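Local coordinates for protein putative glucoamylase (Bacteroides caccae ATCC 43185, PDB 4QT9) that probably hydrolyses glycosidic bonds in glucose-containing carbohydrates, as a putative glucoamylase built on an alpha/alpha toroid, at residues A111-W116 with G121-F126; N184-H189 with H221-A226; A343-I348 with L356-H361. One frame throughout, in Å; residues are numbered along the deposited sequence. Where two conformers were deposited one is given.

Interaction 1: A111-W116 with G121-F126; sequences AYPHWW and GKVKPF
Trp115 and Lys124 meet in the beta hairpin of strands 115-117 and 123-124, where Lys124 N donates a nearly straight hydrogen bond to Trp115 O (3.0 Å, 172° at the hydrogen). The donor sits well above the carbonyl plane. A water links the same two residues, accepting from Trp115 N and donating to Lys124 O at 2.7 Å. Closer to the turn, Trp116 CA makes a CA-H...O contact with Lys122 O at 3.2 Å. The extended Lys124 side chain lies alongside the Trp115 indole, pointing the same way, with CD 3.8 Å from CE3.

Strand 64-66 pairs with the far side of 115-117, giving a three-stranded antiparallel sheet with 123-124 at its edge. Just past strand 123-124, Phe126 joins His114 and Trp115 of the other arm in an aromatic cluster. With CG anti to the backbone N (chi1 -179°), the Phe126 ring is set over His114 and stacks face to face on it, centroids 4.0 Å apart. The edge of the same ring, at CD1 and CE1, meets the six-membered ring of Trp115 in a T-shaped contact, planes at 85°. Trp115 NE1 donates a hydrogen bond to Glu49 OE1. A leucine in place of Trp115 would probably leave the Phe126 edge without its aromatic face and Glu49 without this donor. Nearer the chain start, Pro113 CB packs against Val123 CG2 at 3.6 Å.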
ATOM      1  N   ALA A 111       9.443  -7.996 -13.520  1.00 22.36           N
ATOM      2  CA  ALA A 111       9.158  -7.168 -12.357  1.00 21.54           C
ATOM      3  C   ALA A 111       9.346  -5.678 -12.702  1.00 25.85           C
ATOM      4  O   ALA A 111      10.167  -5.325 -13.550  1.00 25.32           O
ATOM      5  CB  ALA A 111      10.049  -7.559 -11.175  1.00 21.65           C
ATOM      6  N   TYR A 112       8.603  -4.811 -12.026  1.00 22.89           N
ATOM      7  CA  TYR A 112       8.711  -3.380 -12.290  0.50 21.37           C
ATOM      8  C   TYR A 112       9.661  -2.705 -11.296  1.00 27.42           C
ATOM      9  O   TYR A 112       9.810  -3.171 -10.158  1.00 25.88           O
ATOM     10  CB  TYR A 112       7.327  -2.725 -12.289  0.50 20.01           C
ATOM     11  CG  TYR A 112       6.524  -3.062 -13.529  0.50 20.77           C
ATOM     12  CD1 TYR A 112       6.778  -2.426 -14.744  0.50 22.25           C
ATOM     13  CD2 TYR A 112       5.537  -4.044 -13.500  0.50 20.91           C
ATOM     14  CE1 TYR A 112       6.028  -2.714 -15.885  0.50 21.84           C
ATOM     15  CE2 TYR A 112       4.798  -4.361 -14.642  0.50 21.14           C
ATOM     16  CZ  TYR A 112       5.046  -3.686 -15.830  0.50 26.78           C
ATOM     17  OH  TYR A 112       4.315  -3.955 -16.953  0.50 25.12           O
ATOM     18  N   PRO A 113      10.348  -1.601 -11.713  1.00 26.45           N
ATOM     19  CA  PRO A 113      11.225  -0.899 -10.752  1.00 26.05           C
ATOM     20  C   PRO A 113      10.405  -0.090  -9.752  1.00 29.66           C
ATOM     21  O   PRO A 113       9.200   0.094  -9.969  1.00 30.63           O
ATOM     22  CB  PRO A 113      12.009   0.058 -11.647  1.00 27.65           C
ATOM     23  CG  PRO A 113      11.052   0.392 -12.750  1.00 31.58           C
ATOM     24  CD  PRO A 113      10.319  -0.893 -13.020  1.00 27.78           C
ATOM     25  N   HIS A 114      11.053   0.454  -8.704  1.00 25.37           N
ATOM     26  CA  HIS A 114      10.372   1.354  -7.756  1.00 25.08           C
ATOM     27  C   HIS A 114       9.808   2.592  -8.483  1.00 27.89           C
ATOM     28  O   HIS A 114       8.648   2.952  -8.306  1.00 28.23           O
ATOM     29  CB  HIS A 114      11.338   1.828  -6.664  1.00 26.01           C
ATOM     30  CG  HIS A 114      10.667   2.468  -5.484  1.00 28.14           C
ATOM     31  ND1 HIS A 114      10.991   2.098  -4.209  1.00 30.03           N
ATOM     32  CD2 HIS A 114       9.705   3.416  -5.431  1.00 30.19           C
ATOM     33  CE1 HIS A 114      10.220   2.815  -3.411  1.00 29.37           C
ATOM     34  NE2 HIS A 114       9.431   3.625  -4.103  1.00 30.12           N
ATOM     35  N   TRP A 115      10.628   3.198  -9.339  1.00 24.35           N
ATOM     36  CA  TRP A 115      10.277   4.416 -10.080  1.00 23.75           C
ATOM     37  C   TRP A 115      10.579   4.364 -11.564  1.00 27.65           C
ATOM     38  O   TRP A 115      11.561   3.754 -11.970  1.00 27.07           O
ATOM     39  CB  TRP A 115      11.129   5.584  -9.552  1.00 21.96           C
ATOM     40  CG  TRP A 115      10.839   6.106  -8.178  1.00 23.13           C
ATOM     41  CD1 TRP A 115       9.626   6.145  -7.552  1.00 25.73           C
ATOM     42  CD2 TRP A 115      11.738   6.871  -7.362  1.00 23.83           C
ATOM     43  NE1 TRP A 115       9.728   6.831  -6.363  1.00 26.27           N
ATOM     44  CE2 TRP A 115      11.014   7.299  -6.224  1.00 28.42           C
ATOM     45  CE3 TRP A 115      13.094   7.246  -7.486  1.00 25.84           C
ATOM     46  CZ2 TRP A 115      11.601   8.069  -5.204  1.00 28.15           C
ATOM     47  CZ3 TRP A 115      13.663   8.046  -6.498  1.00 27.66           C
ATOM     48  CH2 TRP A 115      12.923   8.441  -5.370  1.00 28.24           C
ATOM     49  N   TRP A 116       9.799   5.112 -12.343  1.00 24.44           N
ATOM     50  CA  TRP A 116      10.050   5.485 -13.735  1.00 25.06           C
ATOM     51  C   TRP A 116       9.841   6.967 -13.903  1.00 26.58           C
ATOM     52  O   TRP A 116       9.108   7.597 -13.135  1.00 22.84           O
ATOM     53  CB  TRP A 116       9.124   4.818 -14.780  1.00 24.41           C
ATOM     54  CG  TRP A 116       8.830   3.365 -14.694  1.00 25.07           C
ATOM     55  CD1 TRP A 116       9.444   2.366 -15.391  1.00 28.10           C
ATOM     56  CD2 TRP A 116       7.670   2.781 -14.092  1.00 25.07           C
ATOM     57  NE1 TRP A 116       8.797   1.171 -15.176  1.00 27.03           N
ATOM     58  CE2 TRP A 116       7.688   1.401 -14.399  1.00 28.76           C
ATOM     59  CE3 TRP A 116       6.652   3.274 -13.252  1.00 26.11           C
ATOM     60  CZ2 TRP A 116       6.702   0.525 -13.942  1.00 26.86           C
ATOM     61  CZ3 TRP A 116       5.688   2.398 -12.789  1.00 26.56           C
ATOM     62  CH2 TRP A 116       5.708   1.045 -13.153  1.00 26.67           C
ATOM     63  N   GLY A 121       9.006   6.191 -19.461  1.00 30.81           N
ATOM     64  CA  GLY A 121       8.891   4.826 -18.961  1.00 28.55           C
ATOM     65  C   GLY A 121      10.237   4.204 -18.642  1.00 29.82           C
ATOM     66  O   GLY A 121      10.334   3.000 -18.400  1.00 28.00           O
ATOM     67  N   LYS A 122      11.285   5.032 -18.612  1.00 26.16           N
ATOM     68  CA  LYS A 122      12.629   4.598 -18.249  1.00 25.70           C
ATOM     69  C   LYS A 122      12.775   4.577 -16.728  1.00 28.00           C
ATOM     70  O   LYS A 122      12.245   5.451 -16.046  1.00 27.04           O
ATOM     71  CB  LYS A 122      13.685   5.520 -18.888  1.00 29.36           C
ATOM     72  CG  LYS A 122      13.680   5.498 -20.427  1.00 31.11           C
ATOM     73  CD  LYS A 122      14.348   4.254 -21.020  1.00 46.20           C
ATOM     74  CE  LYS A 122      14.552   4.418 -22.512  1.00 64.88           C
ATOM     75  NZ  LYS A 122      14.901   3.136 -23.172  1.00 82.44           N
ATOM     76  N   VAL A 123      13.458   3.562 -16.188  1.00 23.89           N
ATOM     77  CA  VAL A 123      13.695   3.441 -14.753  1.00 22.10           C
ATOM     78  C   VAL A 123      14.422   4.684 -14.180  1.00 26.91           C
ATOM     79  O   VAL A 123      15.282   5.279 -14.829  1.00 27.39           O
ATOM     80  CB  VAL A 123      14.479   2.126 -14.400  1.00 24.60           C
ATOM     81  CG1 VAL A 123      15.797   2.019 -15.163  1.00 24.84           C
ATOM     82  CG2 VAL A 123      14.730   1.991 -12.889  1.00 22.83           C
ATOM     83  N   LYS A 124      14.052   5.067 -12.961  1.00 22.05           N
ATOM     84  CA  LYS A 124      14.778   6.063 -12.216  1.00 21.79           C
ATOM     85  C   LYS A 124      15.312   5.320 -11.005  1.00 27.52           C
ATOM     86  O   LYS A 124      14.515   4.827 -10.192  1.00 24.26           O
ATOM     87  CB  LYS A 124      13.982   7.330 -11.852  1.00 23.63           C
ATOM     88  CG  LYS A 124      14.849   8.238 -10.972  1.00 27.16           C
ATOM     89  CD  LYS A 124      14.156   9.481 -10.431  1.00 36.23           C
ATOM     90  CE  LYS A 124      15.104  10.316  -9.607  1.00 36.53           C
ATOM     91  NZ  LYS A 124      14.434  11.515  -9.025  1.00 40.36           N
ATOM     92  N   PRO A 125      16.657   5.182 -10.890  1.00 27.60           N
ATOM     93  CA  PRO A 125      17.212   4.444  -9.736  1.00 28.05           C
ATOM     94  C   PRO A 125      16.722   5.025  -8.409  1.00 34.29           C
ATOM     95  O   PRO A 125      16.645   6.243  -8.267  1.00 34.30           O
ATOM     96  CB  PRO A 125      18.726   4.573  -9.906  1.00 30.46           C
ATOM     97  CG  PRO A 125      18.913   4.821 -11.407  1.00 35.81           C
ATOM     98  CD  PRO A 125      17.728   5.702 -11.774  1.00 30.17           C
ATOM     99  N   PHE A 126      16.275   4.147  -7.481  1.00 32.20           N
ATOM    100  CA  PHE A 126      15.772   4.592  -6.182  1.00 31.60           C
ATOM    101  C   PHE A 126      16.952   4.780  -5.199  1.00 41.94           C
ATOM    102  O   PHE A 126      16.802   5.407  -4.154  1.00 44.19           O
ATOM    103  CB  PHE A 126      14.688   3.646  -5.646  1.00 31.38           C
ATOM    104  CG  PHE A 126      14.099   4.045  -4.309  1.00 32.07           C
ATOM    105  CD1 PHE A 126      13.321   5.192  -4.185  1.00 33.57           C
ATOM    106  CD2 PHE A 126      14.299   3.257  -3.179  1.00 33.69           C
ATOM    107  CE1 PHE A 126      12.783   5.569  -2.943  1.00 34.22           C
ATOM    108  CE2 PHE A 126      13.740   3.620  -1.939  1.00 36.42           C
ATOM    109  CZ  PHE A 126      12.998   4.785  -1.825  1.00 33.73           C
TER
HETATM  110  O   HOH W   1      13.555   2.515  -9.117  1.00 14.97           O

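Interaction 2: N184-H189 with H221-A226; sequences NVLYWH and HGVPAA
Leu186 and Val223 form the inner half of a small contact between the loop that leads into strand 189-190 and the start of helix 225-232, in a protein with the alpha/alpha toroid fold. The outer half belongs to Asn184 and Ala226, the residues whose CA atoms come nearest across the two segments, 5.8 Å apart.

Asn184 can be followed outward. Its CB lies 3.7 Å from Ala226 O, close to the backbone in the first turn of the helix. Chi1 of -70° sets CG anti to the carbonyl carbon and carries the amide over the Ala226 methyl, with CG 3.8 Å from Ala226 CB. At the tip, OD1 lies 3.7 Å from that same CB, a van der Waals contact for the oxygen, which also takes a weak hydrogen bond from Arg179 NH2. The side chain thus lies against the helix start with its carbon atoms and carbonyl oxygen, while it also touches Val227 and Asp230 further along the same helix.

Two residues on, Leu186 works differently. Its CB is not directed at the other segment; CD2 is the atom that makes the contact, and the two side chains meet at an oblique angle. Ala215 of helix 209-217 touches both Leu186 and Val223, and Val227 of helix 225-232 touches Leu186. The backbone on both sides is held by other parts of the chain: Leu186 N donates to Tyr212 OH, and Val223 O accepts from Lys426 NZ. Between the two segments themselves, the meeting of the branched side chains comes down to Leu186 CD2 and Val223 CG1, 4.2 Å apart.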
ATOM      1  N   ASN A 184      14.887 -20.826  -1.113  1.00 21.50           N
ATOM      2  CA  ASN A 184      13.508 -20.835  -0.587  1.00 21.79           C
ATOM      3  C   ASN A 184      13.211 -19.535   0.156  1.00 26.32           C
ATOM      4  O   ASN A 184      12.921 -19.512   1.351  1.00 26.29           O
ATOM      5  CB  ASN A 184      13.256 -22.069   0.278  1.00 25.22           C
ATOM      6  CG  ASN A 184      13.223 -23.313  -0.562  1.00 38.49           C
ATOM      7  OD1 ASN A 184      12.600 -23.358  -1.632  1.00 29.14           O
ATOM      8  ND2 ASN A 184      13.938 -24.318  -0.137  1.00 37.75           N
ATOM      9  N   VAL A 185      13.285 -18.435  -0.597  1.00 22.97           N
ATOM     10  CA  VAL A 185      13.085 -17.054  -0.128  1.00 21.22           C
ATOM     11  C   VAL A 185      12.996 -16.171  -1.367  1.00 24.28           C
ATOM     12  O   VAL A 185      13.516 -16.548  -2.426  1.00 23.87           O
ATOM     13  CB  VAL A 185      14.250 -16.619   0.823  1.00 24.27           C
ATOM     14  CG1 VAL A 185      15.588 -16.525   0.071  1.00 23.45           C
ATOM     15  CG2 VAL A 185      13.928 -15.312   1.561  1.00 23.73           C
ATOM     16  N   LEU A 186      12.372 -14.998  -1.234  1.00 20.80           N
ATOM     17  CA  LEU A 186      12.313 -14.018  -2.314  1.00 19.97           C
ATOM     18  C   LEU A 186      13.198 -12.837  -1.968  1.00 25.20           C
ATOM     19  O   LEU A 186      13.127 -12.333  -0.851  1.00 24.02           O
ATOM     20  CB  LEU A 186      10.865 -13.538  -2.560  1.00 19.07           C
ATOM     21  CG  LEU A 186       9.904 -14.578  -3.113  1.00 21.92           C
ATOM     22  CD1 LEU A 186       8.472 -14.109  -2.966  1.00 21.13           C
ATOM     23  CD2 LEU A 186      10.243 -14.900  -4.575  1.00 21.30           C
ATOM     24  N   TYR A 187      14.020 -12.398  -2.920  1.00 23.45           N
ATOM     25  CA  TYR A 187      14.865 -11.210  -2.758  1.00 23.82           C
ATOM     26  C   TYR A 187      14.098  -9.979  -3.229  1.00 27.11           C
ATOM     27  O   TYR A 187      13.303 -10.049  -4.174  1.00 24.44           O
ATOM     28  CB  TYR A 187      16.186 -11.367  -3.524  1.00 25.47           C
ATOM     29  CG  TYR A 187      17.168 -12.266  -2.812  1.00 28.36           C
ATOM     30  CD1 TYR A 187      17.059 -13.656  -2.889  1.00 30.07           C
ATOM     31  CD2 TYR A 187      18.209 -11.734  -2.059  1.00 30.08           C
ATOM     32  CE1 TYR A 187      17.951 -14.489  -2.216  1.00 30.63           C
ATOM     33  CE2 TYR A 187      19.102 -12.558  -1.374  1.00 31.73           C
ATOM     34  CZ  TYR A 187      18.978 -13.936  -1.469  1.00 38.03           C
ATOM     35  OH  TYR A 187      19.870 -14.748  -0.823  1.00 36.59           O
ATOM     36  N   TRP A 188      14.311  -8.845  -2.552  1.00 25.71           N
ATOM     37  CA  TRP A 188      13.627  -7.603  -2.850  1.00 25.12           C
ATOM     38  C   TRP A 188      13.998  -7.051  -4.239  1.00 27.32           C
ATOM     39  O   TRP A 188      13.110  -6.607  -4.980  1.00 26.96           O
ATOM     40  CB  TRP A 188      13.977  -6.554  -1.760  1.00 24.35           C
ATOM     41  CG  TRP A 188      13.002  -5.417  -1.642  1.00 25.27           C
ATOM     42  CD1 TRP A 188      12.590  -4.577  -2.641  1.00 27.95           C
ATOM     43  CD2 TRP A 188      12.434  -4.903  -0.424  1.00 25.39           C
ATOM     44  NE1 TRP A 188      11.748  -3.613  -2.135  1.00 27.11           N
ATOM     45  CE2 TRP A 188      11.664  -3.767  -0.770  1.00 29.39           C
ATOM     46  CE3 TRP A 188      12.506  -5.294   0.933  1.00 26.92           C
ATOM     47  CZ2 TRP A 188      10.931  -3.045   0.182  1.00 28.99           C
ATOM     48  CZ3 TRP A 188      11.747  -4.606   1.867  1.00 28.97           C
ATOM     49  CH2 TRP A 188      10.968  -3.496   1.492  1.00 29.51           C
ATOM     50  N   HIS A 189      15.315  -7.062  -4.569  1.00 21.39           N
ATOM     51  CA  HIS A 189      15.846  -6.477  -5.797  1.00 20.66           C
ATOM     52  C   HIS A 189      16.689  -7.366  -6.668  1.00 25.95           C
ATOM     53  O   HIS A 189      17.342  -8.306  -6.216  1.00 25.51           O
ATOM     54  CB  HIS A 189      16.741  -5.262  -5.481  1.00 21.42           C
ATOM     55  CG  HIS A 189      16.271  -4.398  -4.360  1.00 23.81           C
ATOM     56  ND1 HIS A 189      16.674  -4.637  -3.062  1.00 25.66           N
ATOM     57  CD2 HIS A 189      15.507  -3.284  -4.388  1.00 24.34           C
ATOM     58  CE1 HIS A 189      16.143  -3.658  -2.346  1.00 24.52           C
ATOM     59  NE2 HIS A 189      15.405  -2.849  -3.099  1.00 24.25           N
ATOM     60  N   HIS A 221       4.948 -18.349 -13.387  1.00 23.25           N
ATOM     61  CA  HIS A 221       6.243 -18.359 -12.710  1.00 22.56           C
ATOM     62  C   HIS A 221       6.070 -18.410 -11.205  1.00 27.05           C
ATOM     63  O   HIS A 221       6.796 -17.740 -10.462  1.00 26.47           O
ATOM     64  CB  HIS A 221       7.061 -17.122 -13.129  1.00 22.85           C
ATOM     65  CG  HIS A 221       7.285 -17.026 -14.613  1.00 25.98           C
ATOM     66  ND1 HIS A 221       8.215 -17.820 -15.257  1.00 27.59           N
ATOM     67  CD2 HIS A 221       6.726 -16.187 -15.517  1.00 27.07           C
ATOM     68  CE1 HIS A 221       8.158 -17.478 -16.534  1.00 27.24           C
ATOM     69  NE2 HIS A 221       7.268 -16.504 -16.737  1.00 27.55           N
ATOM     70  N   GLY A 222       5.096 -19.208 -10.769  1.00 25.32           N
ATOM     71  CA  GLY A 222       4.774 -19.418  -9.358  1.00 24.32           C
ATOM     72  C   GLY A 222       5.903 -20.077  -8.590  1.00 29.05           C
ATOM     73  O   GLY A 222       6.690 -20.840  -9.156  1.00 30.20           O
ATOM     74  N   VAL A 223       6.013 -19.762  -7.303  1.00 23.62           N
ATOM     75  CA  VAL A 223       7.080 -20.318  -6.498  1.00 22.58           C
ATOM     76  C   VAL A 223       6.575 -21.509  -5.653  1.00 27.58           C
ATOM     77  O   VAL A 223       5.384 -21.548  -5.313  1.00 27.96           O
ATOM     78  CB  VAL A 223       7.735 -19.232  -5.598  1.00 23.64           C
ATOM     79  CG1 VAL A 223       8.289 -18.090  -6.438  1.00 23.33           C
ATOM     80  CG2 VAL A 223       6.777 -18.724  -4.528  1.00 22.05           C
ATOM     81  N   PRO A 224       7.479 -22.450  -5.262  1.00 23.81           N
ATOM     82  CA  PRO A 224       7.061 -23.539  -4.336  1.00 23.23           C
ATOM     83  C   PRO A 224       6.584 -22.993  -2.984  1.00 24.25           C
ATOM     84  O   PRO A 224       7.035 -21.922  -2.588  1.00 20.36           O
ATOM     85  CB  PRO A 224       8.337 -24.356  -4.132  1.00 25.36           C
ATOM     86  CG  PRO A 224       9.300 -23.891  -5.143  1.00 30.49           C
ATOM     87  CD  PRO A 224       8.918 -22.531  -5.587  1.00 25.22           C
ATOM     88  N   ALA A 225       5.731 -23.747  -2.242  1.00 22.86           N
ATOM     89  CA  ALA A 225       5.260 -23.320  -0.914  1.00 21.96           C
ATOM     90  C   ALA A 225       6.414 -23.154   0.061  1.00 26.19           C
ATOM     91  O   ALA A 225       6.330 -22.299   0.940  1.00 22.69           O
ATOM     92  CB  ALA A 225       4.249 -24.294  -0.355  1.00 22.16           C
ATOM     93  N   ALA A 226       7.514 -23.919  -0.132  1.00 25.28           N
ATOM     94  CA  ALA A 226       8.717 -23.848   0.721  1.00 25.39           C
ATOM     95  C   ALA A 226       9.288 -22.418   0.774  1.00 27.01           C
ATOM     96  O   ALA A 226       9.834 -22.008   1.799  1.00 25.75           O
ATOM     97  CB  ALA A 226       9.777 -24.823   0.225  1.00 26.09           C
TER

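Interaction 3: A343-I348 with L356-H361; sequences AALSSI and LQVMRH
Ala344, Leu345 and Ile348 face Leu356, Val358 and Met359, a selenomethionine, where the end of helix 341-345 packs against helix 352-364, two helices joined by a short connection in a protein with the alpha/alpha toroid fold.

The contacts across the segments are apolar throughout, and all six residues are buried. At one end, Ala344 CB points at the second helix and nestles against Val358, 3.8 Å from CG1 and slightly further from CB and CG2. The short methyl thus meets the whole fork of the valine. Beside it, Leu345 does not send its CB straight across; its CD2 branch makes the approach and rests on the base of the neighbouring side chain, 3.7 Å from Met359 CB and equally close to Met359 CA. At the other end Ile348, in the conformer given, has CG1 anti to the backbone N (chi1 -171°), which carries CD1 out to two partners, Leu356 CG at 4.0 Å and Met359 CE at 3.7 Å. Met359 is bent at its last torsion (chi3 -56°), and the terminal methyl beyond selenium lands on the isoleucine tip.

The hydrogen bonds serve the backbone shape. Ile348 N donates to Leu345 O at 3.3 Å across a type I beta turn, which brings Ile348 round to the same partner helix as Ala344 and Leu345. Ala344 O also accepts from Ser355 OG, just ahead of Leu356.

Neighbouring parts add to the packing: Trp314 touches Ala344 and Val358, Met25 of helix 21-37 touches Ile348 and Leu356, and Tyr405 and Ile402 of helix 392-406 reach Ile348 and Met359 respectively. With only carbon groups meeting between the two segments' side chains, their fit depends on shape and on exclusion of water rather than on directional bonds.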
ATOM      1  N   ALA A 343      -2.213   6.824   8.637  1.00 23.18           N
ATOM      2  CA  ALA A 343      -2.112   5.786   9.662  1.00 22.18           C
ATOM      3  C   ALA A 343      -3.470   5.449  10.302  1.00 23.77           C
ATOM      4  O   ALA A 343      -3.924   4.310  10.196  1.00 23.21           O
ATOM      5  CB  ALA A 343      -1.106   6.190  10.723  1.00 22.69           C
ATOM      6  N   ALA A 344      -4.118   6.407  10.929  1.00 23.39           N
ATOM      7  CA  ALA A 344      -5.396   6.141  11.594  1.00 24.05           C
ATOM      8  C   ALA A 344      -6.497   5.920  10.586  1.00 27.54           C
ATOM      9  O   ALA A 344      -7.330   5.031  10.790  1.00 27.84           O
ATOM     10  CB  ALA A 344      -5.771   7.282  12.528  1.00 25.02           C
ATOM     11  N   LEU A 345      -6.469   6.663   9.470  1.00 22.93           N
ATOM     12  CA  LEU A 345      -7.557   6.577   8.500  1.00 23.04           C
ATOM     13  C   LEU A 345      -7.538   5.297   7.701  1.00 26.54           C
ATOM     14  O   LEU A 345      -8.616   4.772   7.449  1.00 26.90           O
ATOM     15  CB  LEU A 345      -7.635   7.788   7.563  1.00 23.51           C
ATOM     16  CG  LEU A 345      -7.584   9.181   8.201  1.00 28.57           C
ATOM     17  CD1 LEU A 345      -7.936  10.243   7.181  1.00 28.30           C
ATOM     18  CD2 LEU A 345      -8.452   9.296   9.397  1.00 29.07           C
ATOM     19  N   SER A 346      -6.351   4.745   7.357  1.00 22.51           N
ATOM     20  CA  SER A 346      -6.318   3.489   6.598  1.00 22.60           C
ATOM     21  C   SER A 346      -6.528   2.257   7.526  1.00 27.58           C
ATOM     22  O   SER A 346      -6.511   1.131   7.056  1.00 28.85           O
ATOM     23  CB  SER A 346      -5.028   3.362   5.787  1.00 24.79           C
ATOM     24  OG  SER A 346      -4.809   4.529   5.005  1.00 29.25           O
ATOM     25  N   SER A 347      -6.746   2.484   8.817  1.00 22.70           N
ATOM     26  CA  SER A 347      -7.049   1.430   9.767  1.00 22.59           C
ATOM     27  C   SER A 347      -8.547   1.421  10.107  1.00 27.22           C
ATOM     28  O   SER A 347      -8.951   0.703  11.011  1.00 29.42           O
ATOM     29  CB  SER A 347      -6.182   1.555  11.021  1.00 23.73           C
ATOM     30  OG  SER A 347      -5.047   0.718  10.830  1.00 26.55           O
ATOM     31  N   ILE A 348      -9.363   2.193   9.351  1.00 24.52           N
ATOM     32  CA  ILE A 348     -10.829   2.287   9.516  0.50 24.51           C
ATOM     33  C   ILE A 348     -11.485   0.884   9.466  1.00 28.41           C
ATOM     34  O   ILE A 348     -12.449   0.639  10.189  1.00 28.22           O
ATOM     35  CB  ILE A 348     -11.470   3.259   8.480  0.50 26.84           C
ATOM     36  CG1 ILE A 348     -12.966   3.524   8.788  0.50 27.09           C
ATOM     37  CG2 ILE A 348     -11.240   2.799   7.013  0.50 26.50           C
ATOM     38  CD1 ILE A 348     -13.564   4.775   8.111  0.50 28.52           C
ATOM     39  N   LEU A 356     -12.694   6.978  12.692  1.00 24.74           N
ATOM     40  CA  LEU A 356     -13.633   8.032  12.304  1.00 24.03           C
ATOM     41  C   LEU A 356     -13.483   9.239  13.237  1.00 29.60           C
ATOM     42  O   LEU A 356     -13.725  10.371  12.817  1.00 30.79           O
ATOM     43  CB  LEU A 356     -15.069   7.505  12.285  1.00 24.94           C
ATOM     44  CG  LEU A 356     -15.489   6.803  10.995  1.00 29.51           C
ATOM     45  CD1 LEU A 356     -16.745   5.999  11.186  1.00 30.51           C
ATOM     46  CD2 LEU A 356     -15.696   7.798   9.871  1.00 34.24           C
ATOM     47  N   GLN A 357     -13.027   8.997  14.485  1.00 26.80           N
ATOM     48  CA  GLN A 357     -12.768  10.018  15.498  1.00 26.33           C
ATOM     49  C   GLN A 357     -11.646  10.930  15.027  1.00 28.57           C
ATOM     50  O   GLN A 357     -11.756  12.152  15.106  1.00 26.38           O
ATOM     51  CB  GLN A 357     -12.373   9.341  16.819  1.00 27.04           C
ATOM     52  CG  GLN A 357     -13.007   9.960  18.024  1.00 42.40           C
ATOM     53  CD  GLN A 357     -12.509   9.329  19.297  1.00 52.63           C
ATOM     54  OE1 GLN A 357     -12.434   8.096  19.425  1.00 41.26           O
ATOM     55  NE2 GLN A 357     -12.171  10.176  20.273  1.00 46.56           N
ATOM     56  N   VAL A 358     -10.576  10.324  14.502  1.00 24.36           N
ATOM     57  CA  VAL A 358      -9.427  11.071  14.004  1.00 23.52           C
ATOM     58  C   VAL A 358      -9.818  11.767  12.701  1.00 26.59           C
ATOM     59  O   VAL A 358      -9.480  12.948  12.525  1.00 27.80           O
ATOM     60  CB  VAL A 358      -8.205  10.133  13.852  1.00 27.05           C
ATOM     61  CG1 VAL A 358      -7.027  10.838  13.184  1.00 26.39           C
ATOM     62  CG2 VAL A 358      -7.797   9.602  15.219  1.00 26.14           C
HETATM   63  N   MSE A 359     -10.588  11.074  11.826  1.00 21.81           N
HETATM   64  CA  MSE A 359     -11.029  11.649  10.553  1.00 20.01           C
HETATM   65  C   MSE A 359     -11.856  12.923  10.778  1.00 25.53           C
HETATM   66  O   MSE A 359     -11.620  13.923  10.112  1.00 23.12           O
HETATM   67  CB  MSE A 359     -11.834  10.643   9.735  1.00 21.06           C
HETATM   68  CG  MSE A 359     -12.035  11.094   8.286  1.00 25.59           C
HETATM   69 SE   MSE A 359     -13.260   9.921   7.321  0.75 29.06          SE
HETATM   70  CE  MSE A 359     -12.414   8.252   7.576  1.00 25.62           C
ATOM     71  N   ARG A 360     -12.812  12.867  11.716  1.00 25.79           N
ATOM     72  CA  ARG A 360     -13.693  13.979  12.105  1.00 26.85           C
ATOM     73  C   ARG A 360     -12.863  15.159  12.671  1.00 30.58           C
ATOM     74  O   ARG A 360     -13.099  16.324  12.277  1.00 29.81           O
ATOM     75  CB  ARG A 360     -14.734  13.455  13.131  1.00 28.85           C
ATOM     76  CG  ARG A 360     -15.516  14.482  13.957  1.00 35.23           C
ATOM     77  CD  ARG A 360     -16.812  14.916  13.308  1.00 47.36           C
ATOM     78  NE  ARG A 360     -17.682  13.791  12.960  1.00 55.21           N
ATOM     79  CZ  ARG A 360     -18.502  13.784  11.916  1.00 71.06           C
ATOM     80  NH1 ARG A 360     -18.575  14.840  11.113  1.00 57.05           N
ATOM     81  NH2 ARG A 360     -19.256  12.723  11.665  1.00 58.50           N
ATOM     82  N   HIS A 361     -11.872  14.843  13.553  1.00 25.86           N
ATOM     83  CA  HIS A 361     -10.977  15.829  14.188  1.00 26.95           C
ATOM     84  C   HIS A 361     -10.048  16.482  13.155  1.00 29.06           C
ATOM     85  O   HIS A 361      -9.917  17.706  13.165  1.00 27.76           O
ATOM     86  CB  HIS A 361     -10.154  15.168  15.307  1.00 28.86           C
ATOM     87  CG  HIS A 361      -9.190  16.081  15.999  1.00 33.04           C
ATOM     88  ND1 HIS A 361      -9.605  16.954  16.984  1.00 35.55           N
ATOM     89  CD2 HIS A 361      -7.850  16.199  15.844  1.00 35.10           C
ATOM     90  CE1 HIS A 361      -8.516  17.598  17.375  1.00 35.14           C
ATOM     91  NE2 HIS A 361      -7.437  17.173  16.721  1.00 34.99           N
TER

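Followed from the N terminus, the three contacts come in series; none nests in or crosses another. Interaction 1 closes first, with four residues between its segments, and ties strand 115-117 to strand 123-124. Interaction 2 then closes a loop of 31 residues that includes helix 209-217, joining the approach to strand 189-190 with the start of helix 225-232. Interaction 3 is local again, with seven residues between its segments, joining helix 341-345 to helix 352-364. Interactions 1 and 2 approach to about 6 Å between nearest atoms without touching. Interaction 3 lies on the opposite side of the chain's centre from both, its centre about 32 Å from that of interaction 1.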